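Local coordinates for protein Asp/Glu-specific dipeptidyl-peptidase (Flavobacterium psychrophilum, PDB 5JXF) that removes dipeptides from the N terminus of oligopeptides as an S46-family serine peptidase with strict specificity for aspartate or glutamate at P1, at residues A[289-297]-A[561-569]; A[417-428]-A[447-458]. One frame throughout, in Å; residues are numbered along the deposited sequence.

How the contacts relate
The chain passes first through 289-297, where a loop leads into helix 295-325, and at 561-569, on helix 547-571, it packs against this segment again. Contact 1 therefore closes a loop of 263 intervening residues, 207 of them helical and none in a strand. Contact 2 forms wholly within that excursion: helix 417-435 meets 447-458 after just 18 residues, so its short loop nests in the long one and the two do not cross. Contact 1 joins the start and the end of the helical region; contact 2 packs a local turn-back within it. Their centres lie 37 Å apart, their nearest atoms about 21 Å, and both lie away from the catalytic and dipeptide-binding region.

Contact 1: residues A[289-297]-A[561-569]; sequences TQEYLPSFA and QRIYMKAQL
The carbonyl oxygen of Tyr292 draws three side chains of helix 547-571 around it. Gln568 gives it the one hydrogen bond across the contact, a weak one, with NE2 3.4 Å from Tyr292 O and an N-H...O angle of 154°. Gln561 brings its NE2 to 3.5 Å from the same oxygen without a bond being assigned, and CE2 of the Tyr564 ring also borders it. The amide nitrogen of Gln568 lies over the centre of the Tyr564 ring, 3.2 Å above its plane, while Pro294 N meets that ring at its edge. The Met565 chain, bent at chi2 (63°), swings its thioether onto the Tyr292 ring: CE makes a CH-pi contact over one face, 3.8 Å from the centroid, and SD, approaching obliquely, a Met-aromatic contact, 3.4 Å from Tyr292 CD2. Glu291 CB lies over the centre of the opposite face, and Tyr292 OH is hydrogen-bonded to Phe578 O, so the ring is held at both faces and at its hydroxyl. Gln561 OE1, 3.5 Å from Pro294 CD, and Tyr564 OH are buried without polar partners in the model. Cohesion here probably owes more to Met565 packing on Tyr292 than to the weak polar bond.

Contact 2: residues A[417-428]-A[447-458]; sequences ELLSLGYKLYQL and LIKSQADFFKDF
Helix 417-428 and the short helix 452-456 run nearly antiparallel, at 164°, with their axes 12.3 Å apart at closest approach. This spacing leaves room for large side chains between the backbones, and the CA pairing runs in reverse order from Glu417 with Phe458 to Lys424 with Leu447. At the Glu417 end, two phenylalanines receive the helix. Phe454, its CG anti to the backbone N (chi1 173°), reaches across to put CZ 3.3 Å from Glu417 O, which lies near the plane at the ring edge; Phe458 meets Glu417 CB edge-on, with CD1 at 3.7 Å. The carboxylate of Glu417 slides past the Phe458 ring toward Lys337, its salt-bridge partner through OE1, with OE2 hydrogen-bonded to Tyr334 OH. In the middle, Leu421 spreads its branches: CD1 touches Gln451 OE1 at 3.2 Å, whereas CD2 lies 3.8 Å from Phe455 CZ. Gln451, bent at chi2 (-42°), folds its amide back so that OE1 also stands 3.0 Å above the Phe454 ring plane, toward the rim. A weak hydrogen bond from NE2 to Ser450 OG may help orient the amide. Were this glutamine an alanine, the space between Leu421 CD1 and the Phe454 face would probably be left unfilled and the ring freer to shift. At the far end, Leu447 CD2 fits against Leu425 CD2 at 3.8 Å and Leu428 CD2 at 3.9 Å, while its CD1 meets the aliphatic part of the extended Lys424 chain. Phe511 of helix 508-514 touches Leu421, Leu447 and Phe455, and so continues this apolar layer beyond the two segments. Helix 417-435 and the end of helix 437-450 with helix 452-456 are thus joined by leucine and phenylalanine packing, and the buried Gln451 OE1, lacking any hydrogen-bonding partner in the model, sits among apolar groups at some probable cost in solvation.

Contact 1: residues A[289-297]-A[561-569]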
loop_
_atom_site.group_PDB
_atom_site.type_symbol
_atom_site.label_atom_id
_atom_site.label_comp_id
_atom_site.label_asym_id
_atom_site.label_seq_id
_atom_site.Cartn_x
_atom_site.Cartn_y
_atom_site.Cartn_z
ATOM N N THR A 289 27.880 -8.781 -1.802
ATOM C CA THR A 289 27.655 -7.362 -2.016
ATOM C C THR A 289 28.555 -6.888 -3.156
ATOM O O THR A 289 29.611 -7.473 -3.382
ATOM C CB THR A 289 27.877 -6.594 -0.690
ATOM O OG1 THR A 289 26.598 -6.247 -0.117
ATOM C CG2 THR A 289 28.728 -5.381 -0.854
ATOM N N GLN A 290 28.103 -5.884 -3.915
ATOM C CA GLN A 290 28.876 -5.346 -5.034
ATOM C C GLN A 290 28.780 -3.828 -5.079
ATOM O O GLN A 290 28.184 -3.286 -5.993
ATOM C CB GLN A 290 28.379 -5.915 -6.366
ATOM C CG GLN A 290 28.373 -7.423 -6.433
ATOM C CD GLN A 290 27.964 -7.949 -7.789
ATOM O OE1 GLN A 290 28.804 -8.412 -8.566
ATOM N NE2 GLN A 290 26.669 -7.916 -8.071
ATOM N N GLU A 291 29.350 -3.141 -4.095
ATOM C CA GLU A 291 29.159 -1.697 -3.992
ATOM C C GLU A 291 30.002 -0.925 -4.992
ATOM O O GLU A 291 29.798 0.275 -5.190
ATOM C CB GLU A 291 29.487 -1.199 -2.581
ATOM C CG GLU A 291 28.675 -1.832 -1.449
ATOM C CD GLU A 291 27.178 -1.628 -1.589
ATOM O OE1 GLU A 291 26.745 -0.683 -2.284
ATOM O OE2 GLU A 291 26.434 -2.433 -1.000
ATOM N N TYR A 292 30.954 -1.607 -5.618
ATOM C CA TYR A 292 31.964 -0.903 -6.390
ATOM C C TYR A 292 31.923 -1.209 -7.884
ATOM O O TYR A 292 32.943 -1.137 -8.568
ATOM C CB TYR A 292 33.329 -1.233 -5.811
ATOM C CG TYR A 292 33.354 -1.023 -4.320
ATOM C CD1 TYR A 292 33.353 0.257 -3.787
ATOM C CD2 TYR A 292 33.344 -2.105 -3.439
ATOM C CE1 TYR A 292 33.366 0.459 -2.424
ATOM C CE2 TYR A 292 33.350 -1.911 -2.072
ATOM C CZ TYR A 292 33.359 -0.626 -1.573
ATOM O OH TYR A 292 33.367 -0.415 -0.217
ATOM N N LEU A 293 30.740 -1.542 -8.384
ATOM C CA LEU A 293 30.579 -1.888 -9.785
ATOM C C LEU A 293 30.703 -0.657 -10.671
ATOM O O LEU A 293 30.521 0.468 -10.214
ATOM C CB LEU A 293 29.231 -2.569 -10.015
ATOM C CG LEU A 293 29.129 -4.019 -9.544
ATOM C CD1 LEU A 293 27.738 -4.572 -9.790
ATOM C CD2 LEU A 293 30.185 -4.877 -10.217
ATOM N N PRO A 294 31.046 -0.871 -11.944
ATOM C CA PRO A 294 31.007 0.164 -12.977
ATOM C C PRO A 294 29.575 0.462 -13.385
ATOM O O PRO A 294 28.698 -0.340 -13.077
ATOM C CB PRO A 294 31.749 -0.489 -14.128
ATOM C CG PRO A 294 31.363 -1.933 -13.966
ATOM C CD PRO A 294 31.501 -2.156 -12.501
ATOM N N SER A 295 29.362 1.574 -14.085
ATOM C CA SER A 295 28.052 1.943 -14.611
ATOM C C SER A 295 27.424 0.814 -15.406
ATOM O O SER A 295 26.223 0.553 -15.316
ATOM C CB SER A 295 28.162 3.179 -15.513
ATOM O OG SER A 295 28.475 4.347 -14.777
ATOM N N PHE A 296 28.259 0.150 -16.194
ATOM C CA PHE A 296 27.786 -0.792 -17.193
ATOM C C PHE A 296 27.271 -2.076 -16.557
ATOM O O PHE A 296 26.454 -2.790 -17.146
ATOM C CB PHE A 296 28.908 -1.074 -18.188
ATOM C CG PHE A 296 29.665 0.162 -18.596
ATOM C CD1 PHE A 296 29.110 1.066 -19.496
ATOM C CD2 PHE A 296 30.923 0.429 -18.072
ATOM C CE1 PHE A 296 29.797 2.208 -19.872
ATOM C CE2 PHE A 296 31.614 1.569 -18.441
ATOM C CZ PHE A 296 31.048 2.462 -19.345
ATOM N N ALA A 297 27.729 -2.344 -15.337
ATOM C CA ALA A 297 27.283 -3.514 -14.594
ATOM C C ALA A 297 25.872 -3.291 -14.091
ATOM O O ALA A 297 25.015 -4.169 -14.190
ATOM C CB ALA A 297 28.228 -3.809 -13.432
ATOM N N GLN A 561 37.690 -6.069 -12.829
ATOM C CA GLN A 561 37.015 -5.676 -11.591
ATOM C C GLN A 561 37.971 -5.734 -10.392
ATOM O O GLN A 561 37.915 -4.887 -9.498
ATOM C CB GLN A 561 35.795 -6.574 -11.349
ATOM C CG GLN A 561 34.982 -6.220 -10.121
ATOM C CD GLN A 561 34.503 -4.786 -10.128
ATOM O OE1 GLN A 561 33.756 -4.374 -11.020
ATOM N NE2 GLN A 561 34.926 -4.015 -9.130
ATOM N N ARG A 562 38.850 -6.732 -10.385
ATOM C CA ARG A 562 39.890 -6.822 -9.367
ATOM C C ARG A 562 40.756 -5.559 -9.351
ATOM O O ARG A 562 41.092 -5.045 -8.280
ATOM C CB ARG A 562 40.760 -8.063 -9.594
ATOM C CG ARG A 562 41.943 -8.190 -8.637
ATOM C CD ARG A 562 42.658 -9.529 -8.781
ATOM N NE ARG A 562 43.424 -9.614 -10.025
ATOM C CZ ARG A 562 43.032 -10.293 -11.100
ATOM N NH1 ARG A 562 41.887 -10.959 -11.079
ATOM N NH2 ARG A 562 43.783 -10.314 -12.193
ATOM N N ILE A 563 41.101 -5.060 -10.539
ATOM C CA ILE A 563 41.958 -3.879 -10.669
ATOM C C ILE A 563 41.190 -2.600 -10.360
ATOM O O ILE A 563 41.717 -1.676 -9.733
ATOM C CB ILE A 563 42.555 -3.774 -12.076
ATOM C CG1 ILE A 563 43.450 -4.976 -12.363
ATOM C CG2 ILE A 563 43.344 -2.479 -12.244
ATOM C CD1 ILE A 563 44.048 -4.945 -13.750
ATOM N N TYR A 564 39.941 -2.559 -10.808
ATOM C CA TYR A 564 39.061 -1.434 -10.531
ATOM C C TYR A 564 38.923 -1.247 -9.019
ATOM O O TYR A 564 38.926 -0.118 -8.523
ATOM C CB TYR A 564 37.693 -1.658 -11.184
ATOM C CG TYR A 564 36.782 -0.450 -11.191
ATOM C CD1 TYR A 564 37.291 0.842 -11.120
ATOM C CD2 TYR A 564 35.405 -0.609 -11.253
ATOM C CE1 TYR A 564 36.450 1.940 -11.120
ATOM C CE2 TYR A 564 34.555 0.475 -11.250
ATOM C CZ TYR A 564 35.077 1.748 -11.182
ATOM O OH TYR A 564 34.217 2.823 -11.182
ATOM N N MET A 565 38.820 -2.363 -8.297
ATOM C CA MET A 565 38.705 -2.346 -6.838
ATOM C C MET A 565 39.955 -1.740 -6.202
ATOM O O MET A 565 39.868 -0.824 -5.382
ATOM C CB MET A 565 38.473 -3.765 -6.307
ATOM C CG MET A 565 38.064 -3.856 -4.834
ATOM S SD MET A 565 36.479 -3.051 -4.497
ATOM C CE MET A 565 37.009 -1.688 -3.462
ATOM N N LYS A 566 41.115 -2.253 -6.602
ATOM C CA LYS A 566 42.403 -1.754 -6.117
ATOM C C LYS A 566 42.584 -0.271 -6.419
ATOM O O LYS A 566 43.127 0.479 -5.607
ATOM C CB LYS A 566 43.548 -2.561 -6.736
ATOM C CG LYS A 566 44.951 -2.079 -6.383
ATOM C CD LYS A 566 46.003 -2.957 -7.061
ATOM C CE LYS A 566 47.372 -2.302 -7.087
ATOM N NZ LYS A 566 47.901 -2.039 -5.722
ATOM N N ALA A 567 42.121 0.146 -7.591
ATOM C CA ALA A 567 42.232 1.537 -8.005
ATOM C C ALA A 567 41.488 2.441 -7.038
ATOM O O ALA A 567 42.011 3.466 -6.600
ATOM C CB ALA A 567 41.700 1.720 -9.415
ATOM N N GLN A 568 40.264 2.049 -6.706
ATOM C CA GLN A 568 39.428 2.845 -5.819
ATOM C C GLN A 568 40.014 2.869 -4.411
ATOM O O GLN A 568 39.931 3.878 -3.712
ATOM C CB GLN A 568 37.992 2.311 -5.815
ATOM C CG GLN A 568 37.275 2.506 -7.149
ATOM C CD GLN A 568 35.843 1.999 -7.135
ATOM O OE1 GLN A 568 35.000 2.468 -6.359
ATOM N NE2 GLN A 568 35.557 1.039 -8.008
ATOM N N LEU A 569 40.627 1.762 -4.009
ATOM C CA LEU A 569 41.287 1.690 -2.713
ATOM C C LEU A 569 42.450 2.683 -2.624
ATOM O O LEU A 569 42.716 3.241 -1.558
ATOM C CB LEU A 569 41.775 0.269 -2.449
ATOM C CG LEU A 569 40.729 -0.680 -1.860
ATOM C CD1 LEU A 569 41.129 -2.138 -2.032
ATOM C CD2 LEU A 569 40.514 -0.368 -0.393
#

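Contact 2: residues A[417-428]-A[447-458]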
loop_
_atom_site.group_PDB
_atom_site.type_symbol
_atom_site.label_atom_id
_atom_site.label_comp_id
_atom_site.label_asym_id
_atom_site.label_seq_id
_atom_site.Cartn_x
_atom_site.Cartn_y
_atom_site.Cartn_z
ATOM N N GLU A 417 11.960 -28.970 -12.088
ATOM C CA GLU A 417 12.639 -29.964 -11.262
ATOM C C GLU A 417 13.079 -31.198 -12.051
ATOM O O GLU A 417 14.070 -31.834 -11.696
ATOM C CB GLU A 417 11.740 -30.365 -10.083
ATOM C CG GLU A 417 11.445 -29.202 -9.123
ATOM C CD GLU A 417 10.461 -29.560 -8.017
ATOM O OE1 GLU A 417 10.915 -29.767 -6.873
ATOM O OE2 GLU A 417 9.237 -29.624 -8.284
ATOM N N LEU A 418 12.366 -31.528 -13.124
ATOM C CA LEU A 418 12.746 -32.670 -13.952
ATOM C C LEU A 418 13.980 -32.355 -14.799
ATOM O O LEU A 418 14.879 -33.183 -14.929
ATOM C CB LEU A 418 11.589 -33.109 -14.854
ATOM C CG LEU A 418 11.901 -34.276 -15.801
ATOM C CD1 LEU A 418 10.773 -35.299 -15.816
ATOM C CD2 LEU A 418 12.189 -33.790 -17.219
ATOM N N LEU A 419 14.005 -31.161 -15.382
ATOM C CA LEU A 419 15.155 -30.689 -16.142
ATOM C C LEU A 419 16.364 -30.582 -15.221
ATOM O O LEU A 419 17.507 -30.813 -15.626
ATOM C CB LEU A 419 14.862 -29.334 -16.780
ATOM C CG LEU A 419 13.618 -29.218 -17.675
ATOM C CD1 LEU A 419 13.550 -27.839 -18.297
ATOM C CD2 LEU A 419 13.621 -30.293 -18.753
ATOM N N SER A 420 16.087 -30.221 -13.973
ATOM C CA SER A 420 17.102 -30.092 -12.950
ATOM C C SER A 420 17.795 -31.428 -12.708
ATOM O O SER A 420 19.028 -31.505 -12.687
ATOM C CB SER A 420 16.480 -29.567 -11.659
ATOM O OG SER A 420 17.455 -29.437 -10.647
ATOM N N LEU A 421 17.002 -32.484 -12.541
ATOM C CA LEU A 421 17.569 -33.799 -12.273
ATOM C C LEU A 421 18.301 -34.320 -13.507
ATOM O O LEU A 421 19.356 -34.957 -13.401
ATOM C CB LEU A 421 16.488 -34.788 -11.834
ATOM C CG LEU A 421 17.035 -36.184 -11.515
ATOM C CD1 LEU A 421 18.002 -36.136 -10.341
ATOM C CD2 LEU A 421 15.915 -37.184 -11.257
ATOM N N GLY A 422 17.741 -34.032 -14.676
ATOM C CA GLY A 422 18.356 -34.416 -15.932
ATOM C C GLY A 422 19.714 -33.770 -16.109
ATOM O O GLY A 422 20.666 -34.421 -16.530
ATOM N N TYR A 423 19.810 -32.487 -15.776
ATOM C CA TYR A 423 21.071 -31.766 -15.909
ATOM C C TYR A 423 22.157 -32.264 -14.945
ATOM O O TYR A 423 23.352 -32.065 -15.194
ATOM C CB TYR A 423 20.850 -30.270 -15.699
ATOM C CG TYR A 423 22.112 -29.452 -15.851
ATOM C CD1 TYR A 423 22.763 -29.365 -17.072
ATOM C CD2 TYR A 423 22.666 -28.789 -14.768
ATOM C CE1 TYR A 423 23.918 -28.624 -17.214
ATOM C CE2 TYR A 423 23.817 -28.047 -14.900
ATOM C CZ TYR A 423 24.437 -27.967 -16.126
ATOM O OH TYR A 423 25.590 -27.226 -16.263
ATOM N N LYS A 424 21.756 -32.894 -13.843
ATOM C CA LYS A 424 22.745 -33.475 -12.936
ATOM C C LYS A 424 23.307 -34.765 -13.520
ATOM O O LYS A 424 24.469 -35.093 -13.299
ATOM C CB LYS A 424 22.150 -33.736 -11.557
ATOM C CG LYS A 424 21.817 -32.476 -10.782
ATOM C CD LYS A 424 21.372 -32.816 -9.380
ATOM C CE LYS A 424 20.791 -31.610 -8.667
ATOM N NZ LYS A 424 20.452 -32.005 -7.278
ATOM N N LEU A 425 22.479 -35.495 -14.263
ATOM C CA LEU A 425 22.937 -36.693 -14.948
ATOM C C LEU A 425 23.923 -36.272 -16.024
ATOM O O LEU A 425 24.913 -36.950 -16.295
ATOM C CB LEU A 425 21.767 -37.463 -15.554
ATOM C CG LEU A 425 20.831 -38.133 -14.547
ATOM C CD1 LEU A 425 19.700 -38.851 -15.263
ATOM C CD2 LEU A 425 21.594 -39.089 -13.631
ATOM N N TYR A 426 23.645 -35.123 -16.618
ATOM C CA TYR A 426 24.521 -34.545 -17.615
ATOM C C TYR A 426 25.921 -34.323 -17.063
ATOM O O TYR A 426 26.912 -34.649 -17.701
ATOM C CB TYR A 426 23.944 -33.232 -18.099
ATOM C CG TYR A 426 24.698 -32.598 -19.232
ATOM C CD1 TYR A 426 24.506 -33.023 -20.546
ATOM C CD2 TYR A 426 25.584 -31.553 -18.997
ATOM C CE1 TYR A 426 25.190 -32.428 -21.595
ATOM C CE2 TYR A 426 26.270 -30.951 -20.037
ATOM C CZ TYR A 426 26.070 -31.392 -21.331
ATOM O OH TYR A 426 26.747 -30.787 -22.359
ATOM N N GLN A 427 25.998 -33.762 -15.867
ATOM C CA GLN A 427 27.289 -33.460 -15.269
ATOM C C GLN A 427 27.997 -34.754 -14.866
ATOM O O GLN A 427 29.150 -34.979 -15.237
ATOM C CB GLN A 427 27.101 -32.504 -14.086
ATOM C CG GLN A 427 26.448 -31.203 -14.531
ATOM C CD GLN A 427 26.339 -30.155 -13.447
ATOM O OE1 GLN A 427 25.740 -30.381 -12.397
ATOM N NE2 GLN A 427 26.917 -28.992 -13.703
ATOM N N LEU A 428 27.278 -35.608 -14.142
ATOM C CA LEU A 428 27.747 -36.941 -13.774
ATOM C C LEU A 428 28.288 -37.719 -14.989
ATOM O O LEU A 428 29.235 -38.499 -14.850
ATOM C CB LEU A 428 26.619 -37.726 -13.102
ATOM C CG LEU A 428 26.888 -39.096 -12.470
ATOM C CD1 LEU A 428 27.811 -38.951 -11.268
ATOM C CD2 LEU A 428 25.581 -39.774 -12.069
ATOM N N LEU A 447 24.621 -39.464 -5.767
ATOM C CA LEU A 447 23.514 -38.723 -6.366
ATOM C C LEU A 447 22.179 -39.394 -6.072
ATOM O O LEU A 447 21.181 -38.719 -5.814
ATOM C CB LEU A 447 23.692 -38.585 -7.879
ATOM C CG LEU A 447 22.459 -38.018 -8.595
ATOM C CD1 LEU A 447 22.242 -36.543 -8.255
ATOM C CD2 LEU A 447 22.547 -38.231 -10.091
ATOM N N ILE A 448 22.169 -40.724 -6.109
ATOM C CA ILE A 448 20.956 -41.490 -5.834
ATOM C C ILE A 448 20.488 -41.353 -4.381
ATOM O O ILE A 448 19.298 -41.198 -4.126
ATOM C CB ILE A 448 21.161 -42.979 -6.157
ATOM C CG1 ILE A 448 21.476 -43.161 -7.643
ATOM C CG2 ILE A 448 19.931 -43.786 -5.760
ATOM C CD1 ILE A 448 21.850 -44.578 -8.025
ATOM N N LYS A 449 21.415 -41.404 -3.429
ATOM C CA LYS A 449 21.034 -41.294 -2.024
ATOM C C LYS A 449 20.614 -39.864 -1.684
ATOM O O LYS A 449 19.929 -39.627 -0.688
ATOM C CB LYS A 449 22.172 -41.757 -1.101
ATOM C CG LYS A 449 23.440 -40.917 -1.159
ATOM N N SER A 450 21.013 -38.911 -2.517
ATOM C CA SER A 450 20.674 -37.517 -2.259
ATOM C C SER A 450 19.365 -37.140 -2.944
ATOM O O SER A 450 18.758 -36.123 -2.618
ATOM C CB SER A 450 21.790 -36.586 -2.725
ATOM O OG SER A 450 21.832 -36.520 -4.137
ATOM N N GLN A 451 18.923 -37.963 -3.889
ATOM C CA GLN A 451 17.658 -37.695 -4.563
ATOM C C GLN A 451 16.477 -38.209 -3.752
ATOM O O GLN A 451 15.339 -38.150 -4.203
ATOM C CB GLN A 451 17.642 -38.307 -5.957
ATOM C CG GLN A 451 18.516 -37.556 -6.945
ATOM C CD GLN A 451 18.387 -36.049 -6.815
ATOM O OE1 GLN A 451 17.412 -35.461 -7.274
ATOM N NE2 GLN A 451 19.378 -35.415 -6.189
ATOM N N ALA A 452 16.762 -38.703 -2.550
ATOM C CA ALA A 452 15.730 -39.188 -1.645
ATOM C C ALA A 452 14.722 -38.081 -1.355
ATOM O O ALA A 452 13.565 -38.144 -1.775
ATOM C CB ALA A 452 16.352 -39.699 -0.348
ATOM N N ASP A 453 15.178 -37.051 -0.649
ATOM C CA ASP A 453 14.304 -35.939 -0.294
ATOM C C ASP A 453 13.861 -35.126 -1.520
ATOM O O ASP A 453 12.878 -34.385 -1.448
ATOM C CB ASP A 453 14.982 -35.040 0.755
ATOM C CG ASP A 453 15.450 -35.824 1.984
ATOM O OD1 ASP A 453 15.395 -37.073 1.961
ATOM O OD2 ASP A 453 15.849 -35.194 2.988
ATOM N N PHE A 454 14.575 -35.260 -2.637
ATOM C CA PHE A 454 14.153 -34.612 -3.873
ATOM C C PHE A 454 12.778 -35.122 -4.293
ATOM O O PHE A 454 11.889 -34.336 -4.637
ATOM C CB PHE A 454 15.169 -34.849 -4.998
ATOM C CG PHE A 454 14.718 -34.340 -6.352
ATOM C CD1 PHE A 454 14.992 -33.040 -6.749
ATOM C CD2 PHE A 454 14.021 -35.166 -7.235
ATOM C CE1 PHE A 454 14.581 -32.575 -8.000
ATOM C CE2 PHE A 454 13.608 -34.700 -8.477
ATOM C CZ PHE A 454 13.889 -33.407 -8.856
ATOM N N PHE A 455 12.612 -36.442 -4.265
ATOM C CA PHE A 455 11.357 -37.065 -4.670
ATOM C C PHE A 455 10.284 -37.017 -3.585
ATOM O O PHE A 455 9.098 -37.143 -3.896
ATOM C CB PHE A 455 11.595 -38.515 -5.097
ATOM C CG PHE A 455 12.229 -38.640 -6.443
ATOM C CD1 PHE A 455 11.479 -38.450 -7.595
ATOM C CD2 PHE A 455 13.580 -38.924 -6.562
ATOM C CE1 PHE A 455 12.061 -38.552 -8.843
ATOM C CE2 PHE A 455 14.176 -39.031 -7.809
ATOM C CZ PHE A 455 13.414 -38.842 -8.954
ATOM N N LYS A 456 10.691 -36.846 -2.325
ATOM C CA LYS A 456 9.729 -36.626 -1.249
ATOM C C LYS A 456 8.981 -35.317 -1.499
ATOM O O LYS A 456 7.806 -35.199 -1.177
ATOM C CB LYS A 456 10.417 -36.606 0.130
ATOM C CG LYS A 456 9.485 -36.225 1.304
ATOM C CD LYS A 456 10.070 -36.569 2.685
ATOM C CE LYS A 456 11.305 -35.740 3.049
ATOM N NZ LYS A 456 11.041 -34.290 3.302
ATOM N N ASP A 457 9.669 -34.348 -2.097
ATOM C CA ASP A 457 9.123 -33.009 -2.296
ATOM C C ASP A 457 8.739 -32.771 -3.758
ATOM O O ASP A 457 8.250 -31.698 -4.123
ATOM C CB ASP A 457 10.130 -31.949 -1.835
ATOM C CG ASP A 457 10.606 -32.173 -0.403
ATOM O OD1 ASP A 457 9.894 -32.852 0.367
ATOM O OD2 ASP A 457 11.690 -31.664 -0.037
ATOM N N PHE A 458 8.966 -33.778 -4.594
ATOM C CA PHE A 458 8.673 -33.656 -6.014
ATOM C C PHE A 458 7.240 -34.064 -6.316
ATOM O O PHE A 458 6.790 -35.146 -5.933
ATOM C CB PHE A 458 9.638 -34.500 -6.851
ATOM C CG PHE A 458 9.349 -34.460 -8.327
ATOM C CD1 PHE A 458 9.732 -33.372 -9.092
ATOM C CD2 PHE A 458 8.684 -35.509 -8.950
ATOM C CE1 PHE A 458 9.467 -33.330 -10.453
ATOM C CE2 PHE A 458 8.415 -35.471 -10.309
ATOM C CZ PHE A 458 8.808 -34.382 -11.060
#